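Local structure of MutT/nudix family protein (Enterococcus faecalis, 2FML) at residues Glu104-Leu109 with Tyr128-Gly133; Leu47-Glu52 with Leu208-Lys213; Thr97-Ser102 with Glu135-Gly140; Gln108-Ser113 with Ile190-Asn195. The protein is of unknown function but probably binds or hydrolyses a nucleoside diphosphate linked to another group, and may bind DNA through a winged-helix region. One frame throughout, in Å; residues are numbered along the deposited sequence.

Contact 1: residues Glu104-Leu109 with Tyr128-Gly133; sequences ENIEQL and YLAFIG
Glu107 and Leu129 pair across an antiparallel beta hairpin of the Nudix sheet, built from strands 106-112 and 123-131. They form a hydrogen-bonded pair with two backbone bonds. Glu107 N donates to Leu129 O at 2.9 Å with an N-H...O angle of 172°. Leu129 N returns the bond to Glu107 O at the same length, 2.9 Å. On the face of the sheet turned to helix 186-200, the side chains of Glu107 and Leu129 run alongside each other, with Glu107 CG 3.9 Å from Leu129 CB. The carboxylate of Glu107 stands nearly perpendicular to the Phe131 ring, its OE1 3.8 Å from Phe131 CE2. Val197 of helix 186-200 packs on both Leu129 and Phe131. The other face belongs to Ile106 and Ala130, whose CG2 and CB atoms meet at 3.9 Å. Ile106 CD1 lies 3.7 Å from Tyr128 CD1. Ile106 continues onto Val89 and Leu90 of helix 85-97, so the hairpin closes over that helix. Tyr128 CG lies beside its own backbone N (chi1 -73°). From there the ring runs back under Gln108, and its hydroxyl is hydrogen-bonded to Thr85 OG1. Gln108 CG forms a CH-pi contact over one face of the ring, 3.9 Å from the centroid of Tyr128 and offset toward the rim.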
loop_
_atom_site.group_PDB
_atom_site.type_symbol
_atom_site.label_atom_id
_atom_site.label_comp_id
_atom_site.label_asym_id
_atom_site.label_seq_id
_atom_site.Cartn_x
_atom_site.Cartn_y
_atom_site.Cartn_z
ATOM N N GLU A 104 -14.563 6.879 1.330
ATOM C CA GLU A 104 -14.149 7.163 2.676
ATOM C C GLU A 104 -14.147 5.867 3.462
ATOM O O GLU A 104 -13.479 5.787 4.487
ATOM C CB GLU A 104 -15.084 8.191 3.339
ATOM C CG GLU A 104 -16.064 8.935 2.406
ATOM C CD GLU A 104 -15.450 10.149 1.654
ATOM O OE1 GLU A 104 -15.744 11.328 2.042
ATOM O OE2 GLU A 104 -14.706 9.932 0.655
ATOM N N ASN A 105 -14.867 4.854 2.967
ATOM C CA ASN A 105 -14.994 3.535 3.639
ATOM C C ASN A 105 -14.167 2.335 3.103
ATOM O O ASN A 105 -14.290 1.177 3.557
ATOM C CB ASN A 105 -16.460 3.187 3.759
ATOM C CG ASN A 105 -17.186 4.127 4.711
ATOM O OD1 ASN A 105 -17.261 3.861 5.906
ATOM N ND2 ASN A 105 -17.649 5.262 4.201
ATOM N N ILE A 106 -13.286 2.629 2.161
ATOM C CA ILE A 106 -12.367 1.633 1.678
ATOM C C ILE A 106 -10.951 2.016 2.114
ATOM O O ILE A 106 -10.668 3.193 2.314
ATOM C CB ILE A 106 -12.477 1.415 0.145
ATOM C CG1 ILE A 106 -12.055 2.688 -0.623
ATOM C CG2 ILE A 106 -13.872 0.970 -0.169
ATOM C CD1 ILE A 106 -11.888 2.513 -2.198
ATOM N N GLU A 107 -10.082 1.018 2.266
ATOM C CA GLU A 107 -8.685 1.318 2.400
ATOM C C GLU A 107 -7.869 0.514 1.384
ATOM O O GLU A 107 -8.136 -0.654 1.158
ATOM C CB GLU A 107 -8.183 1.070 3.859
ATOM C CG GLU A 107 -8.085 -0.443 4.285
ATOM C CD GLU A 107 -7.844 -0.629 5.831
ATOM O OE1 GLU A 107 -8.813 -0.403 6.616
ATOM O OE2 GLU A 107 -6.693 -0.986 6.236
ATOM N N GLN A 108 -6.839 1.132 0.834
ATOM C CA GLN A 108 -5.946 0.393 -0.038
ATOM C C GLN A 108 -5.187 -0.662 0.775
ATOM O O GLN A 108 -4.750 -0.394 1.888
ATOM C CB GLN A 108 -5.011 1.335 -0.773
ATOM C CG GLN A 108 -4.602 0.814 -2.060
ATOM C CD GLN A 108 -3.724 1.782 -2.767
ATOM O OE1 GLN A 108 -4.181 2.646 -3.563
ATOM N NE2 GLN A 108 -2.445 1.615 -2.560
ATOM N N LEU A 109 -5.105 -1.897 0.274
ATOM C CA LEU A 109 -4.529 -2.930 1.110
ATOM C C LEU A 109 -3.044 -3.188 0.708
ATOM O O LEU A 109 -2.113 -3.068 1.532
ATOM C CB LEU A 109 -5.398 -4.202 1.034
ATOM C CG LEU A 109 -4.873 -5.545 1.585
ATOM C CD1 LEU A 109 -4.608 -5.500 3.074
ATOM C CD2 LEU A 109 -5.826 -6.684 1.208
ATOM N N TYR A 128 -7.885 -3.687 -2.358
ATOM C CA TYR A 128 -8.553 -2.893 -1.351
ATOM C C TYR A 128 -9.294 -3.773 -0.340
ATOM O O TYR A 128 -9.653 -4.892 -0.642
ATOM C CB TYR A 128 -9.539 -1.914 -2.017
ATOM C CG TYR A 128 -8.850 -0.781 -2.713
ATOM C CD1 TYR A 128 -8.805 0.478 -2.130
ATOM C CD2 TYR A 128 -8.294 -0.961 -4.025
ATOM C CE1 TYR A 128 -8.214 1.558 -2.811
ATOM C CE2 TYR A 128 -7.721 0.075 -4.706
ATOM C CZ TYR A 128 -7.635 1.314 -4.082
ATOM O OH TYR A 128 -7.010 2.310 -4.733
ATOM N N LEU A 129 -9.555 -3.188 0.827
ATOM C CA LEU A 129 -10.228 -3.811 1.969
ATOM C C LEU A 129 -11.370 -2.868 2.405
ATOM O O LEU A 129 -11.205 -1.653 2.449
ATOM C CB LEU A 129 -9.229 -3.950 3.119
ATOM C CG LEU A 129 -9.656 -4.421 4.509
ATOM C CD1 LEU A 129 -10.530 -5.726 4.409
ATOM C CD2 LEU A 129 -8.384 -4.700 5.324
ATOM N N ALA A 130 -12.552 -3.417 2.677
ATOM C CA ALA A 130 -13.610 -2.618 3.306
ATOM C C ALA A 130 -14.414 -3.492 4.216
ATOM O O ALA A 130 -14.546 -4.726 3.962
ATOM C CB ALA A 130 -14.520 -1.974 2.249
ATOM N N PHE A 131 -14.929 -2.842 5.260
ATOM C CA PHE A 131 -15.792 -3.435 6.292
ATOM C C PHE A 131 -17.159 -2.850 6.104
ATOM O O PHE A 131 -17.280 -1.627 6.138
ATOM C CB PHE A 131 -15.317 -3.007 7.667
ATOM C CG PHE A 131 -13.868 -3.195 7.886
ATOM C CD1 PHE A 131 -13.311 -4.474 7.914
ATOM C CD2 PHE A 131 -13.045 -2.095 8.076
ATOM C CE1 PHE A 131 -11.964 -4.651 8.118
ATOM C CE2 PHE A 131 -11.695 -2.262 8.310
ATOM C CZ PHE A 131 -11.154 -3.545 8.325
ATOM N N ILE A 132 -18.172 -3.693 5.924
ATOM C CA ILE A 132 -19.494 -3.257 5.508
ATOM C C ILE A 132 -20.576 -4.142 6.157
ATOM O O ILE A 132 -20.257 -5.059 6.913
ATOM C CB ILE A 132 -19.623 -3.221 3.931
ATOM C CG1 ILE A 132 -19.480 -4.623 3.288
ATOM C CG2 ILE A 132 -18.551 -2.274 3.326
ATOM C CD1 ILE A 132 -20.392 -4.845 2.054
ATOM N N GLY A 133 -21.849 -3.829 5.914
ATOM C CA GLY A 133 -22.931 -4.720 6.299
ATOM C C GLY A 133 -23.021 -5.880 5.329
ATOM O O GLY A 133 -22.441 -5.837 4.235
#

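Contact 2: residues Leu47-Glu52 with Leu208-Lys213; sequences LCYNKE and LQVLGK
Tyr49 meets Val210 and Leu211 where strand 39-50 of the Nudix sheet ends against a 3-10 turn that precedes helix 217-228, in the region assigned to the winged-helix family. The side chain can be followed outward. Tyr49 CB packs first, 3.5 Å from Val210 CG2. CG lies opposite the backbone N (chi1 170°), which carries the ring on toward Leu211. Ring atoms CD2 and CE2 then share one methyl, Leu211 CD2, and CE2 is 3.8 Å from it. The tyrosine and leucine side chains lie next to each other and point the same way. At the tip, Tyr49 OH is hydrogen-bonded to Asp54 OD1, so the phenol is tied to the turn between strands 39-50 and 55-63 while its flank is apolar. Val210 uses its other methyl on the strand backbone, with CG1 3.7 Å from Leu47 O. Leu211 also touches Glu219 and Val223 of helix 217-228. That helix holds Lys51 too, through a salt bridge to Glu219. No direct hydrogen bond joins the two segments. A water does so instead: it accepts from Tyr49 N at 3.0 Å and donates to Val210 O at 2.6 Å.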
loop_
_atom_site.group_PDB
_atom_site.type_symbol
_atom_site.label_atom_id
_atom_site.label_comp_id
_atom_site.label_asym_id
_atom_site.label_seq_id
_atom_site.Cartn_x
_atom_site.Cartn_y
_atom_site.Cartn_z
ATOM N N LEU A 47 -15.550 -7.526 3.835
ATOM C CA LEU A 47 -15.709 -8.254 5.068
ATOM C C LEU A 47 -16.912 -7.695 5.776
ATOM O O LEU A 47 -17.099 -6.477 5.867
ATOM C CB LEU A 47 -14.493 -8.037 5.956
ATOM C CG LEU A 47 -13.181 -8.622 5.499
ATOM C CD1 LEU A 47 -12.132 -8.363 6.566
ATOM C CD2 LEU A 47 -13.318 -10.126 5.148
ATOM N N CYS A 48 -17.742 -8.596 6.288
ATOM C CA CYS A 48 -18.860 -8.195 7.122
ATOM C C CYS A 48 -18.889 -9.096 8.360
ATOM O O CYS A 48 -18.071 -10.013 8.502
ATOM C CB CYS A 48 -20.176 -8.235 6.310
ATOM S SG CYS A 48 -20.776 -9.862 5.870
ATOM N N TYR A 49 -19.860 -8.866 9.234
ATOM C CA TYR A 49 -20.023 -9.752 10.346
ATOM C C TYR A 49 -21.505 -9.947 10.651
ATOM O O TYR A 49 -22.203 -8.974 10.864
ATOM C CB TYR A 49 -19.248 -9.166 11.521
ATOM C CG TYR A 49 -19.470 -9.805 12.873
ATOM C CD1 TYR A 49 -18.740 -10.928 13.278
ATOM C CD2 TYR A 49 -20.364 -9.221 13.784
ATOM C CE1 TYR A 49 -18.956 -11.468 14.569
ATOM C CE2 TYR A 49 -20.572 -9.746 15.033
ATOM C CZ TYR A 49 -19.894 -10.876 15.421
ATOM O OH TYR A 49 -20.142 -11.338 16.689
ATOM N N ASN A 50 -21.983 -11.199 10.643
ATOM C CA ASN A 50 -23.313 -11.531 11.157
ATOM C C ASN A 50 -23.371 -11.687 12.708
ATOM O O ASN A 50 -22.776 -12.614 13.219
ATOM C CB ASN A 50 -23.810 -12.818 10.468
ATOM C CG ASN A 50 -25.300 -13.050 10.675
ATOM O OD1 ASN A 50 -25.765 -13.362 11.787
ATOM N ND2 ASN A 50 -26.064 -12.860 9.611
ATOM N N LYS A 51 -24.087 -10.823 13.448
ATOM C CA LYS A 51 -24.098 -10.874 14.943
ATOM C C LYS A 51 -24.785 -12.094 15.537
ATOM O O LYS A 51 -24.343 -12.638 16.547
ATOM C CB LYS A 51 -24.792 -9.650 15.593
ATOM C CG LYS A 51 -24.138 -8.285 15.362
ATOM C CD LYS A 51 -25.203 -7.230 15.013
ATOM C CE LYS A 51 -26.031 -6.789 16.216
ATOM N NZ LYS A 51 -25.531 -5.526 16.859
ATOM N N GLU A 52 -25.909 -12.485 14.952
ATOM C CA GLU A 52 -26.704 -13.564 15.515
ATOM C C GLU A 52 -25.894 -14.845 15.410
ATOM O O GLU A 52 -25.803 -15.611 16.370
ATOM C CB GLU A 52 -28.094 -13.670 14.840
ATOM C CG GLU A 52 -28.811 -12.284 14.586
ATOM C CD GLU A 52 -28.266 -11.536 13.305
ATOM O OE1 GLU A 52 -28.602 -11.955 12.158
ATOM O OE2 GLU A 52 -27.504 -10.538 13.447
ATOM N N LEU A 208 -14.164 -2.633 13.577
ATOM C CA LEU A 208 -15.444 -2.543 14.332
ATOM C C LEU A 208 -16.564 -1.853 13.531
ATOM O O LEU A 208 -17.694 -1.766 13.999
ATOM C CB LEU A 208 -15.235 -1.841 15.690
ATOM C CG LEU A 208 -14.197 -2.481 16.602
ATOM C CD1 LEU A 208 -14.113 -1.720 17.874
ATOM C CD2 LEU A 208 -14.556 -3.944 16.883
ATOM N N GLN A 209 -16.230 -1.330 12.340
ATOM C CA GLN A 209 -17.218 -0.860 11.351
ATOM C C GLN A 209 -18.219 -1.952 10.955
ATOM O O GLN A 209 -19.389 -1.655 10.758
ATOM C CB GLN A 209 -16.536 -0.345 10.097
ATOM C CG GLN A 209 -16.104 1.094 10.127
ATOM C CD GLN A 209 -15.435 1.505 8.805
ATOM O OE1 GLN A 209 -15.528 0.800 7.816
ATOM N NE2 GLN A 209 -14.760 2.629 8.805
ATOM N N VAL A 210 -17.762 -3.204 10.850
ATOM C CA VAL A 210 -18.660 -4.338 10.549
ATOM C C VAL A 210 -19.855 -4.495 11.550
ATOM O O VAL A 210 -20.821 -5.233 11.281
ATOM C CB VAL A 210 -17.916 -5.722 10.452
ATOM C CG1 VAL A 210 -16.746 -5.683 9.463
ATOM C CG2 VAL A 210 -17.493 -6.179 11.766
ATOM N N LEU A 211 -19.748 -3.804 12.684
ATOM C CA LEU A 211 -20.741 -3.854 13.741
ATOM C C LEU A 211 -21.834 -2.806 13.556
ATOM O O LEU A 211 -22.832 -2.850 14.249
ATOM C CB LEU A 211 -20.062 -3.705 15.113
ATOM C CG LEU A 211 -19.418 -4.924 15.763
ATOM C CD1 LEU A 211 -18.822 -4.514 17.118
ATOM C CD2 LEU A 211 -20.423 -6.103 15.953
ATOM N N GLY A 212 -21.629 -1.864 12.636
ATOM C CA GLY A 212 -22.699 -1.001 12.161
ATOM C C GLY A 212 -23.036 0.240 12.979
ATOM O O GLY A 212 -24.220 0.520 13.268
ATOM N N LYS A 213 -22.008 0.997 13.342
ATOM C CA LYS A 213 -22.201 2.364 13.892
ATOM C C LYS A 213 -22.495 2.460 15.389
ATOM O O LYS A 213 -22.234 3.504 15.983
ATOM C CB LYS A 213 -23.192 3.226 13.057
ATOM C CG LYS A 213 -22.598 3.927 11.800
ATOM C CD LYS A 213 -22.218 2.960 10.660
ATOM C CE LYS A 213 -20.713 2.707 10.600
ATOM N NZ LYS A 213 -20.401 1.376 9.956
HETATM O O HOH W 1 -21.123 -6.184 8.922
#

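Contact 3: residues Thr97-Ser102 with Glu135-Gly140; sequences TGVVIS and EPLIAG
Thr97 and Ile138 meet at the C-terminal end of helix 85-97, the helix of the Nudix box, whose sequence signature closes with Gly98 and Val99. The loop 135-140 runs past this end on its way to strand 143-154. Ile138 N donates to Thr97 O at 2.9 Å with an N-H...O angle of 149°. The donor sits above the carbonyl plane, 52° out of it. Leu137 CA adds a CA-H...O contact to the same oxygen at 3.5 Å. Gly98 then leaves the helix with positive phi (82°), and Ile138 CG1 packs 4.0 Å from Gly98 CA. The Thr97 side chain makes an ST turn: OG1 accepts from Val99 N at 3.1 Å. Thr97 OG1 is also hydrogen-bonded to Thr93 O, one turn back in the helix. Val99 splits its two methyls between partners. CG2 lies 3.7 Å from Leu137 CD2, the two side chains being aligned the same way. CG1 lies 3.5 Å from Glu135 OE1. The carboxylate is linked to the loop backbone by a water, which donates to Glu135 OE1 at 2.8 Å and accepts from Val100 N. Glu135 is itself placed by its carbonyl oxygen, which is bonded to Trp148 NE1, and Leu137 packs on Val146 and Trp148. A backbone bond joins Gly140 to Glu96. Thr97 O at the helix end is thus met by an N-H from a separate loop, and Thr97 O, Val99 N and Val100 N each have a partner where the chain leaves the Nudix helix.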
loop_
_atom_site.group_PDB
_atom_site.type_symbol
_atom_site.label_atom_id
_atom_site.label_comp_id
_atom_site.label_asym_id
_atom_site.label_seq_id
_atom_site.Cartn_x
_atom_site.Cartn_y
_atom_site.Cartn_z
ATOM N N THR A 97 -21.160 -7.110 -8.020
ATOM C CA THR A 97 -21.770 -7.599 -6.776
ATOM C C THR A 97 -23.042 -6.870 -6.405
ATOM O O THR A 97 -23.777 -7.335 -5.524
ATOM C CB THR A 97 -20.821 -7.462 -5.529
ATOM O OG1 THR A 97 -20.622 -6.076 -5.229
ATOM C CG2 THR A 97 -19.480 -8.163 -5.748
ATOM N N GLY A 98 -23.266 -5.707 -7.024
ATOM C CA GLY A 98 -24.381 -4.840 -6.669
ATOM C C GLY A 98 -24.142 -3.950 -5.467
ATOM O O GLY A 98 -24.944 -3.135 -5.141
ATOM N N VAL A 99 -23.006 -4.062 -4.815
ATOM C CA VAL A 99 -22.794 -3.335 -3.555
ATOM C C VAL A 99 -22.238 -1.919 -3.797
ATOM O O VAL A 99 -21.266 -1.726 -4.570
ATOM C CB VAL A 99 -21.910 -4.143 -2.618
ATOM C CG1 VAL A 99 -21.837 -3.477 -1.235
ATOM C CG2 VAL A 99 -22.437 -5.576 -2.557
ATOM N N VAL A 100 -22.907 -0.942 -3.172
ATOM C CA VAL A 100 -22.471 0.441 -3.169
ATOM C C VAL A 100 -21.712 0.752 -1.849
ATOM O O VAL A 100 -22.309 0.730 -0.772
ATOM C CB VAL A 100 -23.671 1.408 -3.358
ATOM C CG1 VAL A 100 -23.187 2.830 -3.498
ATOM C CG2 VAL A 100 -24.513 1.013 -4.575
ATOM N N ILE A 101 -20.392 0.985 -1.952
ATOM C CA ILE A 101 -19.534 1.524 -0.880
ATOM C C ILE A 101 -19.062 2.920 -1.301
ATOM O O ILE A 101 -18.956 3.178 -2.496
ATOM C CB ILE A 101 -18.286 0.657 -0.626
ATOM C CG1 ILE A 101 -17.866 -0.079 -1.879
ATOM C CG2 ILE A 101 -18.569 -0.461 0.333
ATOM C CD1 ILE A 101 -17.189 -1.335 -1.545
ATOM N N SER A 102 -18.773 3.805 -0.344
ATOM C CA SER A 102 -18.138 5.110 -0.628
ATOM C C SER A 102 -16.626 5.075 -0.380
ATOM O O SER A 102 -16.127 4.186 0.320
ATOM C CB SER A 102 -18.789 6.225 0.202
ATOM O OG SER A 102 -18.424 6.072 1.563
ATOM N N GLU A 135 -24.819 -6.970 2.925
ATOM C CA GLU A 135 -25.796 -6.447 1.947
ATOM C C GLU A 135 -26.357 -7.560 1.090
ATOM O O GLU A 135 -25.705 -8.601 0.945
ATOM C CB GLU A 135 -25.178 -5.408 1.014
ATOM C CG GLU A 135 -24.126 -4.532 1.611
ATOM C CD GLU A 135 -24.577 -3.132 1.840
ATOM O OE1 GLU A 135 -24.066 -2.240 1.123
ATOM O OE2 GLU A 135 -25.432 -2.922 2.726
ATOM N N PRO A 136 -27.574 -7.358 0.538
ATOM C CA PRO A 136 -28.050 -8.168 -0.589
ATOM C C PRO A 136 -27.110 -8.037 -1.802
ATOM O O PRO A 136 -26.499 -6.983 -2.054
ATOM C CB PRO A 136 -29.440 -7.583 -0.912
ATOM C CG PRO A 136 -29.429 -6.245 -0.324
ATOM C CD PRO A 136 -28.574 -6.353 0.931
ATOM N N LEU A 137 -26.975 -9.126 -2.529
ATOM C CA LEU A 137 -25.931 -9.219 -3.530
ATOM C C LEU A 137 -26.639 -9.467 -4.858
ATOM O O LEU A 137 -27.587 -10.212 -4.880
ATOM C CB LEU A 137 -25.006 -10.392 -3.166
ATOM C CG LEU A 137 -24.305 -10.361 -1.817
ATOM C CD1 LEU A 137 -23.376 -11.592 -1.659
ATOM C CD2 LEU A 137 -23.498 -9.053 -1.651
ATOM N N ILE A 138 -26.203 -8.831 -5.945
ATOM C CA ILE A 138 -26.605 -9.261 -7.301
ATOM C C ILE A 138 -25.417 -9.411 -8.261
ATOM O O ILE A 138 -24.639 -8.480 -8.470
ATOM C CB ILE A 138 -27.777 -8.446 -7.899
ATOM C CG1 ILE A 138 -27.598 -6.956 -7.611
ATOM C CG2 ILE A 138 -29.130 -8.970 -7.324
ATOM C CD1 ILE A 138 -28.889 -6.204 -7.204
ATOM N N ALA A 139 -25.282 -10.603 -8.822
ATOM C CA ALA A 139 -24.220 -10.898 -9.746
ATOM C C ALA A 139 -24.193 -9.934 -10.942
ATOM O O ALA A 139 -25.233 -9.501 -11.441
ATOM C CB ALA A 139 -24.336 -12.358 -10.213
ATOM N N GLY A 140 -23.004 -9.565 -11.380
ATOM C CA GLY A 140 -22.872 -8.895 -12.656
ATOM C C GLY A 140 -22.740 -10.021 -13.656
ATOM O O GLY A 140 -22.785 -11.205 -13.283
HETATM O O HOH W 2 -25.160 -1.192 -1.275
#

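Contact 4: residues Gln108-Ser113 with Ile190-Asn195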
loop_
_atom_site.group_PDB
_atom_site.type_symbol
_atom_site.label_atom_id
_atom_site.label_comp_id
_atom_site.label_asym_id
_atom_site.label_seq_id
_atom_site.Cartn_x
_atom_site.Cartn_y
_atom_site.Cartn_z
ATOM N N GLN A 108 -6.839 1.132 0.834
ATOM C CA GLN A 108 -5.946 0.393 -0.038
ATOM C C GLN A 108 -5.187 -0.662 0.775
ATOM O O GLN A 108 -4.750 -0.394 1.888
ATOM C CB GLN A 108 -5.011 1.335 -0.773
ATOM C CG GLN A 108 -4.602 0.814 -2.060
ATOM C CD GLN A 108 -3.724 1.782 -2.767
ATOM O OE1 GLN A 108 -4.181 2.646 -3.563
ATOM N NE2 GLN A 108 -2.445 1.615 -2.560
ATOM N N LEU A 109 -5.105 -1.897 0.274
ATOM C CA LEU A 109 -4.529 -2.930 1.110
ATOM C C LEU A 109 -3.044 -3.188 0.708
ATOM O O LEU A 109 -2.113 -3.068 1.532
ATOM C CB LEU A 109 -5.398 -4.202 1.034
ATOM C CG LEU A 109 -4.873 -5.545 1.585
ATOM C CD1 LEU A 109 -4.608 -5.500 3.074
ATOM C CD2 LEU A 109 -5.826 -6.684 1.208
ATOM N N HIS A 110 -2.837 -3.556 -0.556
ATOM C CA HIS A 110 -1.548 -3.963 -1.035
ATOM C C HIS A 110 -1.627 -4.124 -2.574
ATOM O O HIS A 110 -2.709 -4.469 -3.118
ATOM C CB HIS A 110 -1.115 -5.261 -0.360
ATOM C CG HIS A 110 0.278 -5.681 -0.713
ATOM N ND1 HIS A 110 1.408 -5.228 -0.044
ATOM C CD2 HIS A 110 0.724 -6.534 -1.666
ATOM C CE1 HIS A 110 2.485 -5.785 -0.584
ATOM N NE2 HIS A 110 2.091 -6.577 -1.574
ATOM N N SER A 111 -0.508 -3.849 -3.267
ATOM C CA SER A 111 -0.411 -4.104 -4.686
ATOM C C SER A 111 0.442 -5.339 -4.896
ATOM O O SER A 111 1.555 -5.399 -4.405
ATOM C CB SER A 111 0.183 -2.955 -5.473
ATOM O OG SER A 111 -0.392 -1.790 -4.957
ATOM N N PHE A 112 -0.098 -6.236 -5.726
ATOM C CA PHE A 112 0.494 -7.507 -6.098
ATOM C C PHE A 112 0.943 -7.482 -7.521
ATOM O O PHE A 112 0.174 -7.098 -8.415
ATOM C CB PHE A 112 -0.575 -8.573 -5.887
ATOM C CG PHE A 112 -0.914 -8.755 -4.432
ATOM C CD1 PHE A 112 -0.224 -9.685 -3.655
ATOM C CD2 PHE A 112 -1.954 -8.019 -3.871
ATOM C CE1 PHE A 112 -0.545 -9.825 -2.301
ATOM C CE2 PHE A 112 -2.267 -8.157 -2.548
ATOM C CZ PHE A 112 -1.561 -9.024 -1.758
ATOM N N SER A 113 2.217 -7.823 -7.711
ATOM C CA SER A 113 2.896 -7.587 -8.932
ATOM C C SER A 113 3.816 -8.716 -9.349
ATOM O O SER A 113 4.640 -8.543 -10.262
ATOM C CB SER A 113 3.701 -6.320 -8.820
ATOM O OG SER A 113 4.695 -6.443 -7.780
ATOM N N ILE A 190 -6.339 -12.514 0.309
ATOM C CA ILE A 190 -7.210 -12.683 1.479
ATOM C C ILE A 190 -6.439 -12.786 2.808
ATOM O O ILE A 190 -6.786 -12.147 3.832
ATOM C CB ILE A 190 -8.191 -13.852 1.276
ATOM C CG1 ILE A 190 -9.191 -13.386 0.236
ATOM C CG2 ILE A 190 -8.969 -14.221 2.649
ATOM C CD1 ILE A 190 -10.053 -14.401 -0.368
ATOM N N ILE A 191 -5.370 -13.567 2.785
ATOM C CA ILE A 191 -4.434 -13.659 3.908
ATOM C C ILE A 191 -3.842 -12.278 4.236
ATOM O O ILE A 191 -3.775 -11.885 5.406
ATOM C CB ILE A 191 -3.334 -14.709 3.568
ATOM C CG1 ILE A 191 -3.962 -16.103 3.477
ATOM C CG2 ILE A 191 -2.127 -14.665 4.490
ATOM C CD1 ILE A 191 -4.461 -16.629 4.707
ATOM N N LYS A 192 -3.408 -11.534 3.226
ATOM C CA LYS A 192 -2.923 -10.138 3.484
ATOM C C LYS A 192 -3.978 -9.285 4.203
ATOM O O LYS A 192 -3.663 -8.593 5.171
ATOM C CB LYS A 192 -2.425 -9.449 2.204
ATOM C CG LYS A 192 -1.665 -8.081 2.344
ATOM C CD LYS A 192 -0.129 -8.170 2.709
ATOM C CE LYS A 192 0.796 -8.804 1.691
ATOM N NZ LYS A 192 2.309 -8.652 2.166
ATOM N N ALA A 193 -5.218 -9.359 3.737
ATOM C CA ALA A 193 -6.348 -8.627 4.335
ATOM C C ALA A 193 -6.616 -9.078 5.753
ATOM O O ALA A 193 -6.852 -8.220 6.660
ATOM C CB ALA A 193 -7.633 -8.767 3.455
ATOM N N PHE A 194 -6.573 -10.404 5.980
ATOM C CA PHE A 194 -6.895 -10.935 7.296
ATOM C C PHE A 194 -5.834 -10.521 8.329
ATOM O O PHE A 194 -6.172 -10.081 9.444
ATOM C CB PHE A 194 -7.076 -12.474 7.240
ATOM C CG PHE A 194 -7.651 -13.047 8.487
ATOM C CD1 PHE A 194 -9.010 -13.168 8.633
ATOM C CD2 PHE A 194 -6.820 -13.413 9.558
ATOM C CE1 PHE A 194 -9.545 -13.679 9.843
ATOM C CE2 PHE A 194 -7.344 -13.893 10.782
ATOM C CZ PHE A 194 -8.718 -14.035 10.902
ATOM N N ASN A 195 -4.562 -10.691 7.955
ATOM C CA ASN A 195 -3.416 -10.343 8.811
ATOM C C ASN A 195 -3.328 -8.806 9.039
ATOM O O ASN A 195 -2.892 -8.361 10.099
ATOM C CB ASN A 195 -2.125 -10.903 8.171
ATOM C CG ASN A 195 -2.003 -12.394 8.375
ATOM O OD1 ASN A 195 -2.597 -12.920 9.315
ATOM N ND2 ASN A 195 -1.254 -13.089 7.520
#
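Lys192 leaves helix 186-200 with CG swung opposite its backbone N (chi1 -170°), then bends at chi2 (82°) and chi3 (65°). These turns lay its aliphatic chain over strand 106-112, an outer strand of the Nudix sheet in this chain. CE lies above the His110 ring, 3.9 Å from its centroid and almost on the ring normal. This is a CH-pi contact over the face, centred on the imidazole. Nearer the backbone, Lys192 CG touches His110 CB at 3.9 Å. Lys192 CB comes to the edge of the Phe112 ring, near its plane, 4.1 Å from Phe112 CZ. One lysine chain therefore packs on two aromatic residues, one by a face and one by an edge. The two rings also meet each other. The edge of the imidazole points into the Phe112 face, with His110 CD2 standing 3.3 Å above that ring plane, over its centre. The histidine ring is thus held between the lysine on one face and the phenylalanine at its edge. A classic beta bulge explains the strand side: Leu109 and His110 both lie opposite Ser127, and both send their side chains toward the helix. Leu109 O is hydrogen-bonded to Arg196 NH1, one turn further along the helix. The same strand also faces the second subunit, where Ser111 OG is hydrogen-bonded to Ser111 OG of that subunit, and His110 packs on its Gln108. Beside the lysine, Leu109 puts both methyls on the next helical residue, with CD2 3.6 Å from Ala193 CB.

Contacts 1 and 4 share Gln108 and Leu109 of strand 106-112, and their centres are 12 Å apart. Contact 1 joins that strand to strand 123-131; contact 4 sets helix 186-200 against it. Strand 123-131 neighbours strand 39-50, so contact 2 lies on the same sheet, its centre 13 Å from that of contact 1. Contact 3, 14 Å from contact 1 between centres, lies at the end of the Nudix helix, and Ile132 packs on its Val99 and Ile101. Along the chain, contact 2 encloses the other three, contact 1 is nested within contact 3, and contacts 3 and 4 alternate. One sheet thus connects the Nudix helix, the winged-helix region and the subunit interface.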